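Local atomic coordinates of molybdate-binding protein MolA (Haemophilus influenzae, PDB entry 3PSH), a protein that binds molybdate and tungstate, but not sulfate or phosphate, in the periplasm and serves the low-affinity molybdate importer MolBCA. Residues V33-T38 and K154-E159; L114-V119 and Y136-K141; R185-N190 and L231-A236; E207-Y212 and W292-L297. One frame throughout, in Å; residues are numbered along the deposited sequence.

After two short N-terminal strands the chain enters the first parallel sheet at strand 21-24, and helix 26-34 ends at V33-T38. That end meets K154-E159 in contact 1, closing a loop of 115 residues that holds strands 41-44, 87-91 and 109-112. Contact 2 falls wholly within it and closes 16 residues, setting the exit from strand 109-112 on helix 132-151. Contacts 3 and 4, in the second lobe, close 40 and 79 residues. They cross, since 207-212 lies within the loop of contact 3 and 292-297 beyond it. Contact 3 joins strand 184-188 to the turn before strand 237-240, contact 4 the turn before strand 211-213 to helix 283-297. T186 N probably bonds Y212 O (2.9 Å), between neighbouring strands.

Contact 1: residues V33-T38 and K154-E159; sequences VQLDAT and KQQGDE
L35 lays its CD2 methyl over the backbone of G157, on the first turn of helix 154-165. The contact sits in the Rossmann-like first lobe, at the end of helix 26-34. That helix connects parallel strands 21-24 and 41-44 in a beta-alpha-beta crossover. L35 CD2 is 3.4 Å from G157 CA, closer than carbons usually pack. G157 N is equally near this methyl. The helix therefore meets the leucine with bare main chain. L35 CG is anti to its own carbonyl carbon (chi1 -70°), which brings the tip closer to the helix. I147 and A148 of helix 132-151 and L160 of helix 154-165 also touch this leucine.

Q156 reaches back the other way. Its CB lies 4.4 Å from L35 CD2. Its CG is anti to the backbone N (chi1 -170°), which carries it to 3.8 Å from Q34 O. The bend comes after CG, at chi2, and the amide end comes up beside the last turn of helix 26-34. The side chain of Q34 leads away from this surface, and its amide bonds Y314 and E284. F318 of helix 307-319 touches both glutamines.

D36 ends the helix in a Schellman motif. Its positive phi (57°) breaks the helix, and strand 41-44 follows in the chain. D36 N bonds back to V33 O at 3.0 Å, and the same carbonyl oxygen also accepts R320 NH2.

Contact 2: residues L114-V119 and Y136-K141; sequences LRTGEV and YNDGLK
R115 runs alongside the ring of Y136, and both side chains point the same way. It belongs to the loop leaving strand 109-112, the outermost strand on one side of the parallel sheet in the first Rossmann-like lobe. The loop folds back onto helix 132-151. R115 CB sits 3.6 Å from Y136 CE1. The chain is extended from CG to NE, which keeps it beside the ring. R115 CD is 4.0 Å from both CE1 and OH of that tyrosine, and NH1 stays as far from OH. The guanidinium and ring planes are turned 80° apart. The arginine ends on main chain, where NH2 bonds the carbonyl oxygens of E121 and K124. Y136 OH bonds G199 O.

Main chain meets main chain at G139, whose CA lies 3.6 Å from R115 N. The backbones can come this close because G139 carries no side chain on the facing surface. L114 CA makes a C-H...O contact with G139 O, 3.4 Å long and 145° at the hydrogen. L114 O comes in at the edge of the Y136 ring, near its plane. The L114 side chain touches Q27, a molybdate ligand, and lies about 7 Å from the bound molybdate, probably in its second shell.

T116 lies against D138, with OG1 3.7 Å from D138 CB. D138 also forms a salt bridge with K134. A water joins them, 2.7 Å from T116 OG1 and donating to D138 OD2 at 2.6 Å.

Contact 3: residues R185-N190 and L231-A236; sequences RTYMAN and LEWNPA
R185 and W233 are joined by the straighter of two direct hydrogen bonds here. R185 NH2 donates to W233 O at 3.0 Å, with 150° at the hydrogen. The oxygen lies near the guanidinium plane, and the donor comes in the carbonyl plane onto a lone pair. A bend at chi3 (49°) turns the arginine tip to this place. The second bond is main chain: A236 N to R185 O, 2.8 Å but weak. A236 CB touches the same oxygen. This bond sits just before the parallel pairing of strands 184-188 and 237-240 in the second Rossmann-like lobe, where R185 and Y187 pair with V237.

The apolar contacts centre on Y187. Its CB packs 3.6 Å from P235 CG. Its CE1 meets W233 CZ3 at 3.7 Å, and the two aromatic side chains cross at a slant. With CG anti to the backbone N (chi1 176°), the tyrosine ring reaches out to the indole.

W233 is the last residue of helix 227-233, before N234 takes a positive phi. The cationic guanidinium thus meets a carbonyl at the negative end of a helix, which probably strengthens the bond.

Contact 4: residues E207-Y212 and W292-L297; sequences EHAGAY and WLAKAL
A209 presses its CB against the backbone of helix 283-297, and this is the tight part of the contact. The methyl is 3.5 Å from A294 N. L293 lies along the same methyl with its CB and CG, each 3.8 Å from A209 CB, and its CD2 is hardly farther. Its CG is anti to the backbone N (chi1 180°), which sets CG and CD2 beside the alanine methyl. A294 CB is 4.0 Å from A209 CB. Small side chains let the turn sit directly on the helix. L171 and L175 of helix 168-175 also touch A294, so this part is buried.

Between the tight and loose parts, the chain turns. G210 has a positive phi (80°) and is the C-prime residue of a Schellman motif that ends helix 201-208. The two bonds of the motif run from A211 N to M206 O and from G210 N to E207 O. The chain then enters strand 211-213, the outermost strand on one side of the parallel sheet in the second Rossmann-like lobe. Helix 283-297 packs against this turn and strand end.

The looser part is carried by one methyl. L297, partly open to solvent, brings CD1 to 3.8 Å from A211 CB. The same CD1 covers A209 O at 3.7 Å. That oxygen is buried and has no hydrogen-bond partner in the model. G210 O, by contrast, bonds the hydroxyl of Y298, the residue that follows L297.

Contact 1: residues V33-T38 and K154-E159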
# COMPACT_ATOMS: atom_id res chain seq x y z
N VAL A 33 0.88 9.26 8.88
CA VAL A 33 -0.10 9.20 9.94
C VAL A 33 0.47 8.27 11.03
O VAL A 33 0.33 8.50 12.26
CB VAL A 33 -1.49 8.70 9.38
CG1 VAL A 33 -2.43 8.25 10.54
CG2 VAL A 33 -2.12 9.77 8.49
N GLN A 34 1.09 7.19 10.59
CA GLN A 34 1.58 6.20 11.58
C GLN A 34 2.86 6.64 12.29
O GLN A 34 3.39 5.97 13.18
CB GLN A 34 1.75 4.79 10.99
CG GLN A 34 0.37 4.26 10.49
CD GLN A 34 0.56 2.89 9.81
OE1 GLN A 34 0.97 1.92 10.47
NE2 GLN A 34 0.35 2.85 8.47
N LEU A 35 3.52 7.64 11.72
CA LEU A 35 4.68 8.31 12.35
C LEU A 35 4.19 9.48 13.25
O LEU A 35 5.07 10.13 13.90
CB LEU A 35 5.59 8.86 11.24
CG LEU A 35 6.34 7.84 10.43
CD1 LEU A 35 7.16 8.63 9.43
CD2 LEU A 35 7.26 6.86 11.30
N ASP A 36 2.87 9.69 13.36
CA ASP A 36 2.24 10.80 14.19
C ASP A 36 2.84 12.11 13.66
O ASP A 36 3.19 12.99 14.48
CB ASP A 36 2.60 10.75 15.71
CG ASP A 36 1.54 11.44 16.61
OD1 ASP A 36 0.49 11.91 16.12
OD2 ASP A 36 1.83 11.54 17.85
N ALA A 37 2.85 12.28 12.32
CA ALA A 37 3.48 13.47 11.65
C ALA A 37 2.46 14.43 11.05
O ALA A 37 2.85 15.44 10.43
CB ALA A 37 4.53 13.02 10.52
N THR A 38 1.16 14.23 11.27
CA THR A 38 0.18 15.05 10.48
C THR A 38 0.11 16.54 10.81
O THR A 38 -0.35 17.31 10.04
CB THR A 38 -1.24 14.49 10.53
OG1 THR A 38 -1.63 14.54 11.87
CG2 THR A 38 -1.24 13.01 10.05
N LYS A 154 12.48 9.82 13.73
CA LYS A 154 13.37 8.63 13.52
C LYS A 154 12.99 7.45 14.39
O LYS A 154 12.88 6.32 13.91
CB LYS A 154 14.86 8.98 13.78
CG LYS A 154 15.75 7.84 13.35
CD LYS A 154 17.10 8.03 14.00
CE LYS A 154 18.16 7.18 13.37
NZ LYS A 154 17.89 5.83 13.87
N GLN A 155 12.83 7.68 15.69
CA GLN A 155 12.56 6.56 16.61
C GLN A 155 11.22 5.87 16.26
O GLN A 155 11.20 4.64 16.17
CB GLN A 155 12.58 7.10 18.04
CG GLN A 155 12.14 6.13 19.14
CD GLN A 155 12.02 6.84 20.51
OE1 GLN A 155 12.80 7.75 20.81
NE2 GLN A 155 11.05 6.41 21.35
N GLN A 156 10.14 6.66 15.98
CA GLN A 156 8.88 6.01 15.67
C GLN A 156 9.01 5.26 14.31
O GLN A 156 8.45 4.16 14.11
CB GLN A 156 7.68 6.95 15.71
CG GLN A 156 6.34 6.13 15.61
CD GLN A 156 5.18 6.66 16.42
OE1 GLN A 156 4.00 6.72 15.97
NE2 GLN A 156 5.47 7.00 17.68
N GLY A 157 9.79 5.82 13.37
CA GLY A 157 10.09 5.18 12.10
C GLY A 157 10.74 3.80 12.32
O GLY A 157 10.36 2.80 11.74
N ASP A 158 11.71 3.76 13.21
CA ASP A 158 12.41 2.52 13.48
C ASP A 158 11.46 1.50 14.11
O ASP A 158 11.58 0.35 13.77
CB ASP A 158 13.63 2.74 14.34
CG ASP A 158 14.73 3.51 13.60
OD1 ASP A 158 14.76 3.49 12.38
OD2 ASP A 158 15.61 4.13 14.29
N GLU A 159 10.55 1.95 14.99
CA GLU A 159 9.60 1.06 15.62
C GLU A 159 8.58 0.53 14.59
O GLU A 159 8.08 -0.64 14.68
CB GLU A 159 8.82 1.87 16.69
CG GLU A 159 9.78 2.25 17.82
CD GLU A 159 9.28 3.33 18.76
OE1 GLU A 159 8.25 4.03 18.43
OE2 GLU A 159 10.01 3.52 19.78

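Contact 2: residues L114-V119 and Y136-K141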
# COMPACT_ATOMS: atom_id res chain seq x y z
N LEU A 114 8.64 3.18 -2.05
CA LEU A 114 8.59 1.99 -1.17
C LEU A 114 9.16 0.72 -1.88
O LEU A 114 8.81 -0.47 -1.53
CB LEU A 114 7.16 1.73 -0.66
CG LEU A 114 6.58 2.98 0.03
CD1 LEU A 114 5.16 2.58 0.55
CD2 LEU A 114 7.44 3.49 1.16
N ARG A 115 10.06 0.92 -2.81
CA ARG A 115 10.75 -0.16 -3.50
C ARG A 115 12.22 0.21 -3.80
O ARG A 115 12.58 1.37 -4.17
CB ARG A 115 9.95 -0.56 -4.77
CG ARG A 115 10.21 0.06 -6.09
CD ARG A 115 9.61 -0.80 -7.21
NE ARG A 115 9.64 -0.04 -8.44
CZ ARG A 115 8.63 0.62 -8.92
NH1 ARG A 115 7.43 0.68 -8.31
NH2 ARG A 115 8.81 1.28 -10.00
N THR A 116 13.10 -0.75 -3.69
CA THR A 116 14.46 -0.55 -4.27
C THR A 116 14.37 -1.14 -5.68
O THR A 116 13.70 -0.59 -6.56
CB THR A 116 15.57 -1.12 -3.31
OG1 THR A 116 15.28 -2.49 -3.03
CG2 THR A 116 15.66 -0.36 -2.02
N GLY A 117 15.01 -2.25 -5.92
CA GLY A 117 14.97 -2.87 -7.22
C GLY A 117 15.86 -2.17 -8.23
O GLY A 117 16.59 -1.21 -7.91
N GLU A 118 15.74 -2.65 -9.46
CA GLU A 118 16.48 -2.14 -10.63
C GLU A 118 16.29 -0.57 -10.73
O GLU A 118 15.16 -0.04 -10.78
CB GLU A 118 15.87 -2.85 -11.88
CG GLU A 118 16.32 -4.32 -12.23
CD GLU A 118 15.94 -5.40 -11.24
OE1 GLU A 118 14.88 -5.31 -10.57
OE2 GLU A 118 16.72 -6.40 -11.18
N VAL A 119 17.41 0.15 -10.76
CA VAL A 119 17.40 1.60 -11.04
C VAL A 119 16.63 2.11 -12.24
O VAL A 119 15.96 3.16 -12.12
CB VAL A 119 18.82 2.16 -11.19
CG1 VAL A 119 19.22 2.96 -9.97
CG2 VAL A 119 19.87 1.04 -11.58
N TYR A 136 10.72 -4.89 -2.51
CA TYR A 136 9.68 -4.32 -1.62
C TYR A 136 9.99 -4.36 -0.12
O TYR A 136 9.62 -3.45 0.70
CB TYR A 136 8.25 -4.90 -1.92
CG TYR A 136 7.72 -4.40 -3.29
CD1 TYR A 136 7.47 -2.99 -3.45
CD2 TYR A 136 7.40 -5.27 -4.38
CE1 TYR A 136 6.95 -2.51 -4.69
CE2 TYR A 136 6.87 -4.76 -5.60
CZ TYR A 136 6.65 -3.38 -5.70
OH TYR A 136 6.20 -2.86 -6.87
N ASN A 137 10.65 -5.44 0.34
CA ASN A 137 11.09 -5.46 1.71
C ASN A 137 12.05 -4.28 2.05
O ASN A 137 11.87 -3.50 2.99
CB ASN A 137 11.79 -6.76 2.02
CG ASN A 137 10.78 -7.94 2.07
OD1 ASN A 137 9.58 -7.69 2.19
ND2 ASN A 137 11.28 -9.19 1.99
N ASP A 138 13.11 -4.22 1.25
CA ASP A 138 14.12 -3.19 1.50
C ASP A 138 13.55 -1.79 1.19
O ASP A 138 13.89 -0.83 1.83
CB ASP A 138 15.29 -3.43 0.57
CG ASP A 138 16.17 -4.65 0.99
OD1 ASP A 138 15.91 -5.19 2.10
OD2 ASP A 138 17.08 -4.99 0.18
N GLY A 139 12.58 -1.73 0.31
CA GLY A 139 12.06 -0.41 -0.17
C GLY A 139 11.08 0.15 0.87
O GLY A 139 11.05 1.40 1.07
N LEU A 140 10.35 -0.74 1.60
CA LEU A 140 9.42 -0.31 2.59
C LEU A 140 10.24 0.20 3.73
O LEU A 140 10.02 1.30 4.22
CB LEU A 140 8.56 -1.52 3.07
CG LEU A 140 7.61 -1.14 4.20
CD1 LEU A 140 6.65 -0.03 3.90
CD2 LEU A 140 6.78 -2.43 4.46
N LYS A 141 11.28 -0.54 4.11
CA LYS A 141 12.14 -0.11 5.21
C LYS A 141 12.82 1.24 4.82
O LYS A 141 12.88 2.15 5.69
CB LYS A 141 13.29 -1.14 5.49
CG LYS A 141 14.31 -0.73 6.50
CD LYS A 141 15.29 -1.91 6.64
CE LYS A 141 16.63 -1.54 7.26
NZ LYS A 141 16.70 -0.64 8.39
O HOH W 1 17.55 -3.58 -1.99

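Contact 3: residues R185-N190 and L231-A236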
# COMPACT_ATOMS: atom_id res chain seq x y z
N ARG A 185 -4.85 -20.71 -5.02
CA ARG A 185 -4.96 -19.77 -6.19
C ARG A 185 -6.01 -18.69 -5.94
O ARG A 185 -7.20 -18.97 -5.83
CB ARG A 185 -5.29 -20.55 -7.44
CG ARG A 185 -4.03 -21.45 -7.80
CD ARG A 185 -4.24 -22.37 -9.03
NE ARG A 185 -4.81 -21.63 -10.18
CZ ARG A 185 -4.20 -20.81 -11.05
NH1 ARG A 185 -2.87 -20.48 -10.96
NH2 ARG A 185 -4.99 -20.30 -12.04
N THR A 186 -5.53 -17.42 -5.94
CA THR A 186 -6.27 -16.32 -5.40
C THR A 186 -6.28 -15.18 -6.39
O THR A 186 -5.30 -15.10 -7.16
CB THR A 186 -5.60 -15.90 -4.06
OG1 THR A 186 -5.49 -17.02 -3.14
CG2 THR A 186 -6.34 -14.81 -3.36
N TYR A 187 -7.34 -14.37 -6.37
CA TYR A 187 -7.45 -13.31 -7.35
C TYR A 187 -7.88 -12.06 -6.62
O TYR A 187 -8.83 -12.11 -5.83
CB TYR A 187 -8.57 -13.70 -8.34
CG TYR A 187 -8.84 -12.61 -9.39
CD1 TYR A 187 -7.97 -12.46 -10.51
CD2 TYR A 187 -9.97 -11.78 -9.29
CE1 TYR A 187 -8.23 -11.44 -11.48
CE2 TYR A 187 -10.21 -10.74 -10.30
CZ TYR A 187 -9.33 -10.64 -11.37
OH TYR A 187 -9.64 -9.60 -12.21
N MET A 188 -7.24 -10.94 -6.98
CA MET A 188 -7.59 -9.66 -6.42
C MET A 188 -8.53 -8.90 -7.40
O MET A 188 -8.11 -8.49 -8.45
CB MET A 188 -6.26 -8.90 -6.11
CG MET A 188 -6.48 -7.51 -5.72
SD MET A 188 -7.59 -7.23 -4.32
CE MET A 188 -6.78 -7.99 -3.15
N ALA A 189 -9.75 -8.70 -7.00
CA ALA A 189 -10.74 -8.02 -7.91
C ALA A 189 -10.91 -6.54 -7.45
O ALA A 189 -11.42 -6.26 -6.38
CB ALA A 189 -12.11 -8.79 -7.82
N ASN A 190 -10.36 -5.63 -8.25
CA ASN A 190 -10.54 -4.18 -8.12
C ASN A 190 -11.70 -3.73 -9.02
O ASN A 190 -12.17 -4.52 -9.87
CB ASN A 190 -9.22 -3.45 -8.43
CG ASN A 190 -8.36 -3.29 -7.22
OD1 ASN A 190 -8.07 -4.25 -6.53
ND2 ASN A 190 -7.97 -2.04 -6.92
N LEU A 231 -12.26 -16.16 -15.85
CA LEU A 231 -12.90 -17.51 -15.95
C LEU A 231 -11.86 -18.58 -16.26
O LEU A 231 -11.90 -19.67 -15.69
CB LEU A 231 -13.90 -17.48 -17.08
CG LEU A 231 -15.16 -16.59 -16.95
CD1 LEU A 231 -16.01 -16.60 -18.29
CD2 LEU A 231 -16.01 -17.00 -15.76
N GLU A 232 -10.93 -18.24 -17.15
CA GLU A 232 -9.74 -19.10 -17.47
C GLU A 232 -8.85 -19.39 -16.24
O GLU A 232 -8.43 -20.53 -15.98
CB GLU A 232 -8.96 -18.56 -18.68
CG GLU A 232 -9.74 -18.85 -20.00
CD GLU A 232 -9.20 -18.15 -21.28
OE1 GLU A 232 -7.98 -17.95 -21.42
OE2 GLU A 232 -10.01 -17.82 -22.20
N TRP A 233 -8.61 -18.36 -15.43
CA TRP A 233 -7.79 -18.48 -14.24
C TRP A 233 -8.53 -19.28 -13.18
O TRP A 233 -7.93 -20.06 -12.48
CB TRP A 233 -7.37 -17.08 -13.63
CG TRP A 233 -6.36 -16.37 -14.48
CD1 TRP A 233 -5.33 -16.94 -15.22
CD2 TRP A 233 -6.26 -14.95 -14.65
NE1 TRP A 233 -4.62 -15.94 -15.85
CE2 TRP A 233 -5.19 -14.73 -15.56
CE3 TRP A 233 -7.01 -13.85 -14.20
CZ2 TRP A 233 -4.83 -13.42 -16.01
CZ3 TRP A 233 -6.63 -12.53 -14.64
CH2 TRP A 233 -5.58 -12.36 -15.55
N ASN A 234 -9.85 -19.08 -13.15
CA ASN A 234 -10.67 -19.86 -12.24
C ASN A 234 -10.13 -19.91 -10.76
O ASN A 234 -9.80 -20.96 -10.18
CB ASN A 234 -10.96 -21.31 -12.80
CG ASN A 234 -12.08 -21.93 -12.01
OD1 ASN A 234 -13.00 -21.19 -11.61
ND2 ASN A 234 -12.02 -23.25 -11.76
N PRO A 235 -9.98 -18.74 -10.13
CA PRO A 235 -9.37 -18.74 -8.84
C PRO A 235 -10.24 -19.41 -7.82
O PRO A 235 -11.50 -19.32 -7.91
CB PRO A 235 -9.33 -17.24 -8.46
CG PRO A 235 -10.45 -16.56 -9.42
CD PRO A 235 -10.24 -17.37 -10.66
N ALA A 236 -9.56 -20.04 -6.82
CA ALA A 236 -10.25 -20.69 -5.67
C ALA A 236 -10.84 -19.69 -4.66
O ALA A 236 -11.89 -19.91 -3.99
CB ALA A 236 -9.26 -21.63 -4.91
O HOH W 2 -7.19 -22.01 -10.13

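Contact 4: residues E207-Y212 and W292-L297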
# COMPACT_ATOMS: atom_id res chain seq x y z
N GLU A 207 1.86 -14.64 -1.47
CA GLU A 207 2.91 -15.71 -1.30
C GLU A 207 3.23 -15.97 0.15
O GLU A 207 3.40 -17.14 0.61
CB GLU A 207 4.19 -15.28 -2.01
CG GLU A 207 4.06 -15.44 -3.50
CD GLU A 207 5.29 -14.82 -4.26
OE1 GLU A 207 6.26 -14.43 -3.54
OE2 GLU A 207 5.26 -14.83 -5.48
N HIS A 208 3.34 -14.91 0.95
CA HIS A 208 3.73 -15.03 2.35
C HIS A 208 2.65 -15.72 3.20
O HIS A 208 2.92 -16.23 4.25
CB HIS A 208 4.07 -13.67 2.92
CG HIS A 208 5.41 -13.17 2.47
ND1 HIS A 208 6.60 -13.48 3.10
CD2 HIS A 208 5.72 -12.33 1.44
CE1 HIS A 208 7.61 -12.88 2.46
NE2 HIS A 208 7.11 -12.20 1.44
N ALA A 209 1.41 -15.69 2.71
CA ALA A 209 0.34 -16.36 3.44
C ALA A 209 -0.07 -17.67 2.76
O ALA A 209 -1.19 -18.15 2.89
CB ALA A 209 -0.88 -15.37 3.59
N GLY A 210 0.83 -18.24 1.95
CA GLY A 210 0.53 -19.63 1.41
C GLY A 210 -0.42 -19.67 0.23
O GLY A 210 -1.12 -20.71 0.00
N ALA A 211 -0.40 -18.56 -0.60
CA ALA A 211 -1.26 -18.39 -1.72
C ALA A 211 -0.49 -17.90 -2.89
O ALA A 211 0.72 -17.77 -2.81
CB ALA A 211 -2.41 -17.36 -1.39
N TYR A 212 -1.17 -17.74 -3.98
CA TYR A 212 -0.55 -17.35 -5.25
C TYR A 212 -1.49 -16.50 -6.04
O TYR A 212 -2.66 -16.83 -6.12
CB TYR A 212 -0.24 -18.61 -6.07
CG TYR A 212 0.23 -18.20 -7.42
CD1 TYR A 212 1.40 -17.33 -7.53
CD2 TYR A 212 -0.51 -18.56 -8.59
CE1 TYR A 212 1.87 -16.85 -8.79
CE2 TYR A 212 -0.08 -18.02 -9.88
CZ TYR A 212 1.11 -17.17 -9.93
OH TYR A 212 1.48 -16.71 -11.19
N TRP A 292 -3.67 -12.06 8.90
CA TRP A 292 -5.08 -12.32 8.56
C TRP A 292 -5.30 -13.29 7.42
O TRP A 292 -6.14 -14.25 7.56
CB TRP A 292 -5.79 -11.00 8.27
CG TRP A 292 -7.28 -11.23 7.96
CD1 TRP A 292 -8.30 -11.20 8.86
CD2 TRP A 292 -7.88 -11.37 6.67
NE1 TRP A 292 -9.51 -11.40 8.24
CE2 TRP A 292 -9.29 -11.52 6.88
CE3 TRP A 292 -7.35 -11.47 5.34
CZ2 TRP A 292 -10.17 -11.75 5.78
CZ3 TRP A 292 -8.25 -11.73 4.24
CH2 TRP A 292 -9.65 -11.84 4.49
N LEU A 293 -4.56 -13.09 6.30
CA LEU A 293 -4.85 -13.93 5.15
C LEU A 293 -4.36 -15.39 5.48
O LEU A 293 -5.02 -16.38 5.08
CB LEU A 293 -4.12 -13.38 3.88
CG LEU A 293 -4.34 -14.15 2.60
CD1 LEU A 293 -5.84 -14.22 2.22
CD2 LEU A 293 -3.53 -13.42 1.50
N ALA A 294 -3.22 -15.49 6.19
CA ALA A 294 -2.68 -16.84 6.53
C ALA A 294 -3.73 -17.54 7.38
O ALA A 294 -4.01 -18.71 7.15
CB ALA A 294 -1.38 -16.73 7.27
N LYS A 295 -4.33 -16.84 8.38
CA LYS A 295 -5.26 -17.48 9.29
C LYS A 295 -6.57 -17.83 8.57
O LYS A 295 -7.28 -18.79 8.95
CB LYS A 295 -5.61 -16.58 10.52
CG LYS A 295 -4.59 -16.29 11.49
CD LYS A 295 -5.17 -15.47 12.74
CE LYS A 295 -6.41 -16.06 13.56
NZ LYS A 295 -6.00 -17.15 14.53
N ALA A 296 -6.95 -16.98 7.61
CA ALA A 296 -8.15 -17.21 6.85
C ALA A 296 -8.01 -18.51 6.03
O ALA A 296 -8.97 -19.24 5.82
CB ALA A 296 -8.47 -15.96 5.93
N LEU A 297 -6.83 -18.74 5.48
CA LEU A 297 -6.64 -19.81 4.49
C LEU A 297 -6.11 -21.08 5.23
O LEU A 297 -6.35 -22.19 4.69
CB LEU A 297 -5.57 -19.46 3.44
CG LEU A 297 -5.88 -18.21 2.60
CD1 LEU A 297 -4.67 -18.01 1.62
CD2 LEU A 297 -7.25 -18.33 1.88